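Local structure of thermosome subunit (3AQ1) at residues 53-58 with 459-463; 147-153 with 342-347; 184-190 with 295-301; 396-400 with 414-418. The protein is a group II chaperonin subunit that probably binds unfolded proteins and helps them fold at the cost of ATP hydrolysis. All coordinates share one frame; numbering follows the deposited sequence.

Contact 1 of 4, residues 53-58 with 459-463; sequences LSGELL and AMEAT
Ser54 and Ala459, both small, mark with CA atoms 4.4 Å apart the near point of two helix segments whose axes come within 8.6 Å and cross at -46°, with N-to-C directions broadly alike. The methyl of Ala459 fits against the backbone of the partner helix, 3.7 Å from Ser54 N, while CD2 of Leu53 comes up beside the same methyl. One turn further on, Thr463 takes over. Its OG1 lies beside its own backbone N (chi1 -69°) and donates to Ala459 O at 2.9 Å, reaching that carbonyl from the face opposite to the one Thr463 N uses, so two donors grip one oxygen. The helices are the long 45-65 and 449-467, from the two ends of the modelled chain, which come together in the equatorial domain as in other group II chaperonins. Ser54 OG adds a weak 3.5 Å hydrogen bond to Thr463 OG1. The other branch, Thr463 CG2, faces Leu57 CB at 3.9 Å, the two side chains crossing at about a right angle. An alanine at Thr463 would take away both OG1 and CG2, which would probably leave Ser54 OG without its mate and open a gap beside Leu57. Phe391 and Ala394 of helix 383-394 pack on Leu57, and Tyr78 of helix 71-92 touches Thr463 and hydrogen-bonds Leu57 O through its OH.

Contact 2 of 4, residues 147-153 with 342-347; sequences VLENIKI and LNDALH
Val147 carries CG1 opposite its backbone N (chi1 -175°), and the His347 ring swings beside its own N (chi1 -77°); together these torsions bring the methyl 4.1 Å above one face of the imidazole, displaced toward the rim. Leu148 CD2 comes instead to the ring edge, close to its plane and nearest CE1, so two successive residues of the short helix 147-150 meet one ring from two directions. The same Val147 CG1 also touches Leu346 CB, at 3.8 Å. Beyond the helix, Ile151 begins a strand running almost antiparallel to the helix segment (166°), and its CD1 lies 3.7 Å from Leu346 CD2. Two residues on, Ile153 extends CD1 between two leucines a helical turn apart, against Leu342 CD2 on one and Leu346 CD1, 3.8 Å away, on the other. Aliphatic carbons thus make most of the contact, with the His347 imidazole the one ring among them. This is helix-on-sheet packing in what corresponds to the intermediate domain of the family. Strand 151-157 is an outermost strand of its sheet, hydrogen-bonded to strand 323-329, whose Leu327 touches Leu342, while helix 121-132 closes over the same core through Ala131 on Ile151, Thr128 on Leu342 and Val132 on Leu346.

Contact 3 of 4, residues 184-190 with 295-301; sequences KVENAKI and VGTAGLV
Val301 N lies in the carbonyl plane of Val185, and Gly296 N in that of Ile190, whereas Ile190 N stands above the plane of the Gly296 carbonyl, 43° out of it, and Asn187 N is similarly raised over that of Gly299. The Ile190–Gly296 pair is closed by bonds in both directions, with Ile190 N 2.7 Å from Gly296 O and Gly296 N 2.8 Å from Ile190 O. A second such pair joins Val185 and Val301; in the Ala188–Ala298 pair the return bond from Ala298 N is weak. These antiparallel bridges belong to a sheet of what is, by its place in the chain, the apical domain. Both strands bend, at Glu186 and Asn187 and at Gly299; there Gly299 and Leu300 both face Thr315, a classic beta bulge toward strand 310-317. One sheet face is apolar: Ile190 CD1 meets Ala298 CB at 3.6 Å, and Ala188 CB meets Val301 CG2 at 3.7 Å, with Val241 and Phe243 of strand 241-244 adding to this layer. On the other face Lys189 and Thr297 lie side by side, pointing the same way, with Lys189 NZ 3.7 Å from Thr297 CG2. Leu300 CD1 curls back toward the strand to lie near Val185 O and Lys184 NZ.

Contact 4 of 4, residues 396-400 with 414-418; sequences EVIPV and MVELR
Glu396 and Arg418 form a side-on, two-pronged salt bridge: Arg418 NH2 gives a hydrogen bond to Glu396 OE1 at 2.6 Å, and Arg418 NE gives one to Glu396 OE2 at 2.9 Å. Both oxygens are met on their syn sides, and with carboxylate and guanidinium only 29° from coplanar the two groups lie edge to edge. Met414 packs behind this pair, its CE 3.4 Å from Glu396 OE2. The methionine is bent at chi2 and chi3, which curls it back so that SD sits 3.7 Å from Pro399 CB, and its CG meets Val400 CG2 at 3.6 Å. Leu417 CD1 adds a further touch on Pro399 CB. Glu396 directly precedes helix 397-405, and its carbonyl accepts from Val400 N; on the partner, Arg418 extends from CG to NE to span the distance. Around these groups, helix 364-378 supplies the next layer: Val367 touches both Pro399 and Leu417, while Ser370 packs on Glu396. An alanine in place of Glu396 would remove the carboxylate and would probably leave the Arg418 guanidinium without its mate and free to turn, with Met414 CE losing a neighbour. The arrangement joins two successive helices, 397-405 and 410-422, with the apolar grip inside and a charge pair on the more exposed side, where two straight bonds fix the rotation of each charged group.

How the contacts relate
Contacts 1 and 4 belong to the same helical region and touch: Glu56 and Leu53 of helix 45-65 pack on Val397 and Ile398. Their chemistry nevertheless differs, contact 1 being a buried helix pair with a buried threonine hydroxyl at its centre and contact 4 a partly buried one with its charges on the more exposed side. Contact 2, whose centre lies about 7 Å from that of the chain, is mostly aliphatic, with one imidazole at its margin, and sets a short helix and a strand against a long helix. Contact 3 is the only one in which backbone hydrogen bonds do the joining; its centre lies about 55 Å from that of contact 1, on the opposite side of the chain's centre.

Contact 1 of 4, residues 53-58 with 459-463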
# COMPACT_ATOMS: atom_id res chain seq x y z
N LEU A 53 -16.28 -0.60 18.61
CA LEU A 53 -16.33 0.70 19.27
C LEU A 53 -17.68 1.35 19.02
O LEU A 53 -18.23 2.02 19.89
CB LEU A 53 -15.17 1.59 18.83
CG LEU A 53 -15.22 3.04 19.36
CD1 LEU A 53 -15.08 3.10 20.88
CD2 LEU A 53 -14.16 3.92 18.69
N SER A 54 -18.22 1.11 17.83
CA SER A 54 -19.55 1.57 17.47
C SER A 54 -20.67 0.99 18.36
O SER A 54 -21.52 1.73 18.87
CB SER A 54 -19.80 1.25 16.00
OG SER A 54 -21.13 1.56 15.62
N GLY A 55 -20.67 -0.33 18.56
CA GLY A 55 -21.58 -0.97 19.50
C GLY A 55 -21.53 -0.34 20.88
O GLY A 55 -22.55 -0.02 21.49
N GLU A 56 -20.32 -0.14 21.37
CA GLU A 56 -20.10 0.44 22.68
C GLU A 56 -20.63 1.86 22.77
O GLU A 56 -21.20 2.26 23.78
CB GLU A 56 -18.60 0.45 22.96
CG GLU A 56 -18.27 0.40 24.42
CD GLU A 56 -18.97 -0.76 25.10
OE1 GLU A 56 -19.19 -1.80 24.43
OE2 GLU A 56 -19.30 -0.61 26.29
N LEU A 57 -20.41 2.64 21.72
CA LEU A 57 -20.87 4.02 21.70
C LEU A 57 -22.38 4.05 21.72
O LEU A 57 -22.99 4.83 22.45
CB LEU A 57 -20.33 4.76 20.48
CG LEU A 57 -18.84 5.10 20.53
CD1 LEU A 57 -18.31 5.62 19.19
CD2 LEU A 57 -18.56 6.08 21.66
N LEU A 58 -22.99 3.17 20.92
CA LEU A 58 -24.45 3.07 20.84
C LEU A 58 -25.06 2.77 22.18
O LEU A 58 -25.89 3.52 22.67
CB LEU A 58 -24.91 2.00 19.87
CG LEU A 58 -25.35 2.57 18.54
CD1 LEU A 58 -25.71 1.43 17.59
CD2 LEU A 58 -26.52 3.53 18.73
N ALA A 459 -16.70 4.67 13.48
CA ALA A 459 -17.53 4.25 14.59
C ALA A 459 -18.42 5.41 15.01
O ALA A 459 -19.62 5.26 15.19
CB ALA A 459 -16.68 3.80 15.75
N MET A 460 -17.82 6.59 15.14
CA MET A 460 -18.57 7.78 15.49
C MET A 460 -19.65 8.13 14.45
O MET A 460 -20.81 8.35 14.81
CB MET A 460 -17.60 8.95 15.72
CG MET A 460 -18.27 10.26 16.08
SD MET A 460 -18.85 11.10 14.60
CE MET A 460 -17.33 11.89 14.08
N GLU A 461 -19.29 8.18 13.17
CA GLU A 461 -20.24 8.50 12.10
C GLU A 461 -21.39 7.50 11.98
O GLU A 461 -22.50 7.87 11.63
CB GLU A 461 -19.54 8.60 10.74
CG GLU A 461 -18.60 9.79 10.59
CD GLU A 461 -19.30 11.12 10.64
OE1 GLU A 461 -20.55 11.13 10.66
OE2 GLU A 461 -18.60 12.15 10.64
N ALA A 462 -21.10 6.24 12.25
CA ALA A 462 -22.10 5.19 12.18
C ALA A 462 -23.07 5.30 13.35
O ALA A 462 -24.27 5.07 13.20
CB ALA A 462 -21.44 3.83 12.19
N THR A 463 -22.52 5.62 14.52
CA THR A 463 -23.31 5.72 15.74
C THR A 463 -24.21 6.94 15.64
O THR A 463 -25.40 6.87 15.93
CB THR A 463 -22.39 5.86 16.96
OG1 THR A 463 -21.70 4.63 17.15
CG2 THR A 463 -23.18 6.18 18.20

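Contact 2 of 4, residues 147-153 with 342-347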
# COMPACT_ATOMS: atom_id res chain seq x y z
N VAL A 147 2.67 2.88 -4.50
CA VAL A 147 3.13 1.51 -4.68
C VAL A 147 2.43 0.76 -5.83
O VAL A 147 3.08 0.05 -6.59
CB VAL A 147 3.05 0.75 -3.35
CG1 VAL A 147 3.63 -0.65 -3.49
CG2 VAL A 147 3.81 1.53 -2.28
N LEU A 148 1.12 0.92 -5.97
CA LEU A 148 0.39 0.22 -7.03
C LEU A 148 0.96 0.44 -8.44
O LEU A 148 1.07 -0.51 -9.21
CB LEU A 148 -1.10 0.60 -7.00
CG LEU A 148 -1.81 0.44 -5.65
CD1 LEU A 148 -3.19 1.08 -5.66
CD2 LEU A 148 -1.90 -1.04 -5.22
N GLU A 149 1.31 1.68 -8.76
CA GLU A 149 1.73 2.05 -10.11
C GLU A 149 3.26 2.16 -10.28
O GLU A 149 3.80 1.89 -11.35
CB GLU A 149 1.12 3.40 -10.50
CG GLU A 149 -0.41 3.43 -10.56
CD GLU A 149 -0.96 4.80 -10.95
OE1 GLU A 149 -0.17 5.68 -11.35
OE2 GLU A 149 -2.18 4.99 -10.85
N ASN A 150 3.94 2.58 -9.22
CA ASN A 150 5.37 2.79 -9.28
C ASN A 150 6.24 1.58 -8.92
O ASN A 150 7.45 1.62 -9.12
CB ASN A 150 5.75 3.99 -8.42
CG ASN A 150 5.47 5.31 -9.10
OD1 ASN A 150 5.48 5.40 -10.33
ND2 ASN A 150 5.22 6.35 -8.31
N ILE A 151 5.64 0.52 -8.39
CA ILE A 151 6.41 -0.70 -8.19
C ILE A 151 5.78 -1.92 -8.85
O ILE A 151 4.63 -2.23 -8.64
CB ILE A 151 6.72 -0.96 -6.72
CG1 ILE A 151 7.58 0.19 -6.18
CG2 ILE A 151 7.42 -2.29 -6.54
CD1 ILE A 151 8.02 0.03 -4.76
N LYS A 152 6.56 -2.60 -9.68
CA LYS A 152 6.13 -3.86 -10.25
C LYS A 152 7.04 -4.97 -9.72
O LYS A 152 8.27 -4.83 -9.71
CB LYS A 152 6.19 -3.83 -11.78
CG LYS A 152 6.06 -5.23 -12.37
CD LYS A 152 6.26 -5.27 -13.87
CE LYS A 152 6.35 -6.72 -14.32
NZ LYS A 152 5.95 -6.88 -15.73
N ILE A 153 6.45 -6.06 -9.27
CA ILE A 153 7.25 -7.19 -8.83
C ILE A 153 7.20 -8.25 -9.89
O ILE A 153 6.14 -8.65 -10.34
CB ILE A 153 6.77 -7.76 -7.49
CG1 ILE A 153 6.61 -6.64 -6.46
CG2 ILE A 153 7.76 -8.75 -6.99
CD1 ILE A 153 6.44 -7.11 -5.02
N LEU A 342 6.44 -9.31 0.34
CA LEU A 342 6.88 -8.01 -0.18
C LEU A 342 5.72 -7.06 -0.49
O LEU A 342 5.74 -5.89 -0.11
CB LEU A 342 7.76 -8.19 -1.42
CG LEU A 342 8.41 -7.01 -2.13
CD1 LEU A 342 9.34 -6.23 -1.21
CD2 LEU A 342 9.18 -7.56 -3.28
N ASN A 343 4.70 -7.56 -1.19
CA ASN A 343 3.54 -6.73 -1.48
C ASN A 343 2.97 -6.11 -0.21
O ASN A 343 2.69 -4.93 -0.18
CB ASN A 343 2.46 -7.50 -2.26
CG ASN A 343 2.36 -7.04 -3.70
OD1 ASN A 343 2.21 -5.85 -3.97
ND2 ASN A 343 2.43 -7.99 -4.63
N ASP A 344 2.81 -6.90 0.84
CA ASP A 344 2.29 -6.34 2.08
C ASP A 344 3.24 -5.32 2.69
O ASP A 344 2.83 -4.22 3.04
CB ASP A 344 1.99 -7.43 3.10
CG ASP A 344 0.78 -8.24 2.72
OD1 ASP A 344 -0.08 -7.70 1.99
OD2 ASP A 344 0.69 -9.40 3.15
N ALA A 345 4.52 -5.68 2.80
CA ALA A 345 5.49 -4.79 3.41
C ALA A 345 5.61 -3.47 2.66
O ALA A 345 5.69 -2.41 3.28
CB ALA A 345 6.84 -5.46 3.54
N LEU A 346 5.64 -3.53 1.33
CA LEU A 346 5.72 -2.33 0.51
C LEU A 346 4.59 -1.36 0.90
O LEU A 346 4.85 -0.20 1.19
CB LEU A 346 5.66 -2.66 -0.99
CG LEU A 346 6.93 -3.26 -1.62
CD1 LEU A 346 6.63 -3.95 -2.94
CD2 LEU A 346 8.02 -2.24 -1.78
N HIS A 347 3.37 -1.87 0.93
CA HIS A 347 2.19 -1.08 1.29
C HIS A 347 2.25 -0.47 2.69
O HIS A 347 2.04 0.74 2.84
CB HIS A 347 0.91 -1.91 1.13
CG HIS A 347 0.47 -2.05 -0.29
ND1 HIS A 347 -0.46 -1.23 -0.87
CD2 HIS A 347 0.86 -2.92 -1.26
CE1 HIS A 347 -0.64 -1.58 -2.13
NE2 HIS A 347 0.15 -2.61 -2.39

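Contact 3 of 4, residues 184-190 with 295-301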
# COMPACT_ATOMS: atom_id res chain seq x y z
N LYS A 184 18.76 -3.65 -29.11
CA LYS A 184 18.64 -2.46 -28.29
C LYS A 184 17.96 -1.42 -29.14
O LYS A 184 17.98 -1.49 -30.36
CB LYS A 184 20.02 -1.93 -27.85
CG LYS A 184 20.82 -2.86 -26.97
CD LYS A 184 22.31 -2.49 -26.93
CE LYS A 184 22.71 -1.60 -25.74
NZ LYS A 184 22.25 -0.18 -25.88
N VAL A 185 17.33 -0.44 -28.49
CA VAL A 185 16.86 0.74 -29.16
C VAL A 185 17.05 1.93 -28.26
O VAL A 185 16.44 2.00 -27.21
CB VAL A 185 15.40 0.65 -29.53
CG1 VAL A 185 14.98 1.93 -30.19
CG2 VAL A 185 15.16 -0.52 -30.46
N GLU A 186 17.91 2.86 -28.66
CA GLU A 186 18.11 4.09 -27.91
C GLU A 186 17.08 5.13 -28.34
O GLU A 186 16.59 5.09 -29.46
CB GLU A 186 19.52 4.61 -28.10
CG GLU A 186 20.59 3.67 -27.57
CD GLU A 186 22.00 4.17 -27.83
OE1 GLU A 186 22.19 5.26 -28.43
OE2 GLU A 186 22.94 3.44 -27.43
N ASN A 187 16.73 6.03 -27.43
CA ASN A 187 15.66 6.98 -27.68
C ASN A 187 14.51 6.26 -28.33
O ASN A 187 14.19 6.49 -29.48
CB ASN A 187 16.14 8.09 -28.60
CG ASN A 187 17.37 8.75 -28.08
OD1 ASN A 187 17.42 9.16 -26.92
ND2 ASN A 187 18.39 8.84 -28.93
N ALA A 188 13.90 5.37 -27.57
CA ALA A 188 12.78 4.61 -28.08
C ALA A 188 11.57 5.53 -28.22
O ALA A 188 11.37 6.43 -27.41
CB ALA A 188 12.47 3.46 -27.14
N LYS A 189 10.80 5.30 -29.27
CA LYS A 189 9.52 5.97 -29.43
C LYS A 189 8.50 4.87 -29.44
O LYS A 189 8.49 4.03 -30.34
CB LYS A 189 9.50 6.77 -30.73
CG LYS A 189 10.61 7.76 -30.81
CD LYS A 189 10.47 8.82 -29.73
CE LYS A 189 11.74 9.64 -29.59
NZ LYS A 189 11.48 10.85 -28.80
N ILE A 190 7.64 4.86 -28.43
CA ILE A 190 6.87 3.66 -28.12
C ILE A 190 5.41 3.79 -28.49
O ILE A 190 4.74 4.77 -28.13
CB ILE A 190 6.99 3.35 -26.64
CG1 ILE A 190 8.44 3.04 -26.30
CG2 ILE A 190 6.05 2.21 -26.26
CD1 ILE A 190 8.78 3.26 -24.87
N VAL A 295 2.32 8.60 -28.97
CA VAL A 295 3.58 7.90 -28.86
C VAL A 295 4.37 8.27 -27.62
O VAL A 295 4.60 9.45 -27.35
CB VAL A 295 4.44 8.19 -30.08
CG1 VAL A 295 5.84 7.54 -29.95
CG2 VAL A 295 3.70 7.73 -31.33
N GLY A 296 4.79 7.25 -26.88
CA GLY A 296 5.54 7.44 -25.65
C GLY A 296 7.03 7.41 -25.91
O GLY A 296 7.47 7.13 -27.02
N THR A 297 7.80 7.69 -24.87
CA THR A 297 9.25 7.69 -25.00
C THR A 297 9.93 6.99 -23.84
O THR A 297 9.43 7.00 -22.72
CB THR A 297 9.80 9.13 -25.05
OG1 THR A 297 9.65 9.73 -23.76
CG2 THR A 297 9.08 9.95 -26.08
N ALA A 298 11.10 6.43 -24.11
CA ALA A 298 11.93 5.82 -23.08
C ALA A 298 13.39 5.93 -23.48
O ALA A 298 13.73 5.74 -24.62
CB ALA A 298 11.55 4.35 -22.91
N GLY A 299 14.26 6.21 -22.52
CA GLY A 299 15.68 6.23 -22.81
C GLY A 299 16.16 5.02 -23.59
O GLY A 299 16.96 5.15 -24.53
N LEU A 300 15.69 3.84 -23.21
CA LEU A 300 16.22 2.61 -23.77
C LEU A 300 15.22 1.46 -23.70
O LEU A 300 14.57 1.24 -22.69
CB LEU A 300 17.52 2.23 -23.05
CG LEU A 300 18.24 0.92 -23.42
CD1 LEU A 300 18.68 0.93 -24.86
CD2 LEU A 300 19.43 0.68 -22.50
N VAL A 301 15.12 0.72 -24.79
CA VAL A 301 14.39 -0.53 -24.80
C VAL A 301 15.32 -1.60 -25.34
O VAL A 301 15.83 -1.46 -26.45
CB VAL A 301 13.14 -0.43 -25.66
CG1 VAL A 301 12.60 -1.84 -25.94
CG2 VAL A 301 12.11 0.44 -24.97

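Contact 4 of 4, residues 396-400 with 414-418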
# COMPACT_ATOMS: atom_id res chain seq x y z
N GLU A 396 -11.96 1.96 25.82
CA GLU A 396 -11.32 0.86 26.53
C GLU A 396 -11.95 -0.48 26.23
O GLU A 396 -11.53 -1.49 26.77
CB GLU A 396 -11.30 1.10 28.03
CG GLU A 396 -10.37 2.22 28.44
CD GLU A 396 -10.29 2.40 29.95
OE1 GLU A 396 -11.33 2.26 30.65
OE2 GLU A 396 -9.17 2.71 30.42
N VAL A 397 -12.94 -0.49 25.35
CA VAL A 397 -13.56 -1.74 24.97
C VAL A 397 -12.61 -2.53 24.07
O VAL A 397 -12.65 -3.75 24.02
CB VAL A 397 -14.91 -1.52 24.27
CG1 VAL A 397 -14.70 -1.01 22.82
CG2 VAL A 397 -15.70 -2.80 24.27
N ILE A 398 -11.73 -1.81 23.38
CA ILE A 398 -10.76 -2.44 22.48
C ILE A 398 -9.74 -3.28 23.25
O ILE A 398 -9.58 -4.46 22.95
CB ILE A 398 -10.04 -1.39 21.55
CG1 ILE A 398 -10.89 -1.05 20.33
CG2 ILE A 398 -8.74 -1.93 21.04
CD1 ILE A 398 -12.23 -0.47 20.65
N PRO A 399 -9.05 -2.69 24.24
CA PRO A 399 -8.11 -3.49 25.04
C PRO A 399 -8.83 -4.59 25.80
O PRO A 399 -8.27 -5.67 25.96
CB PRO A 399 -7.57 -2.49 26.06
CG PRO A 399 -8.03 -1.17 25.62
CD PRO A 399 -9.24 -1.35 24.79
N VAL A 400 -10.05 -4.32 26.27
CA VAL A 400 -10.80 -5.32 27.02
C VAL A 400 -11.15 -6.50 26.14
O VAL A 400 -11.08 -7.65 26.57
CB VAL A 400 -12.08 -4.74 27.67
CG1 VAL A 400 -13.02 -5.86 28.06
CG2 VAL A 400 -11.73 -3.89 28.89
N MET A 414 -6.39 -4.31 32.45
CA MET A 414 -6.80 -2.90 32.47
C MET A 414 -6.17 -2.13 33.63
O MET A 414 -5.77 -0.97 33.48
CB MET A 414 -8.33 -2.76 32.50
CG MET A 414 -9.01 -3.05 31.16
SD MET A 414 -8.21 -2.29 29.73
CE MET A 414 -8.30 -0.55 30.16
N VAL A 415 -6.10 -2.77 34.79
CA VAL A 415 -5.42 -2.18 35.92
C VAL A 415 -3.99 -1.87 35.51
O VAL A 415 -3.51 -0.76 35.65
CB VAL A 415 -5.45 -3.13 37.13
CG1 VAL A 415 -4.40 -2.75 38.17
CG2 VAL A 415 -6.86 -3.16 37.72
N GLU A 416 -3.33 -2.88 34.97
CA GLU A 416 -1.93 -2.74 34.60
C GLU A 416 -1.74 -1.73 33.46
O GLU A 416 -0.76 -0.99 33.46
CB GLU A 416 -1.35 -4.12 34.27
CG GLU A 416 0.08 -4.11 33.77
CD GLU A 416 1.04 -3.56 34.80
OE1 GLU A 416 0.60 -3.31 35.94
OE2 GLU A 416 2.24 -3.37 34.47
N LEU A 417 -2.67 -1.68 32.51
CA LEU A 417 -2.57 -0.68 31.43
C LEU A 417 -2.78 0.74 31.95
O LEU A 417 -2.05 1.66 31.57
CB LEU A 417 -3.52 -0.97 30.26
CG LEU A 417 -3.12 -2.18 29.41
CD1 LEU A 417 -4.18 -2.53 28.39
CD2 LEU A 417 -1.76 -1.99 28.74
N ARG A 418 -3.75 0.92 32.83
CA ARG A 418 -3.99 2.23 33.41
C ARG A 418 -2.82 2.70 34.24
O ARG A 418 -2.43 3.86 34.17
CB ARG A 418 -5.27 2.25 34.24
CG ARG A 418 -6.51 2.33 33.37
CD ARG A 418 -7.68 2.78 34.16
NE ARG A 418 -8.88 2.88 33.34
CZ ARG A 418 -10.04 3.34 33.79
NH1 ARG A 418 -10.14 3.76 35.05
NH2 ARG A 418 -11.09 3.40 32.99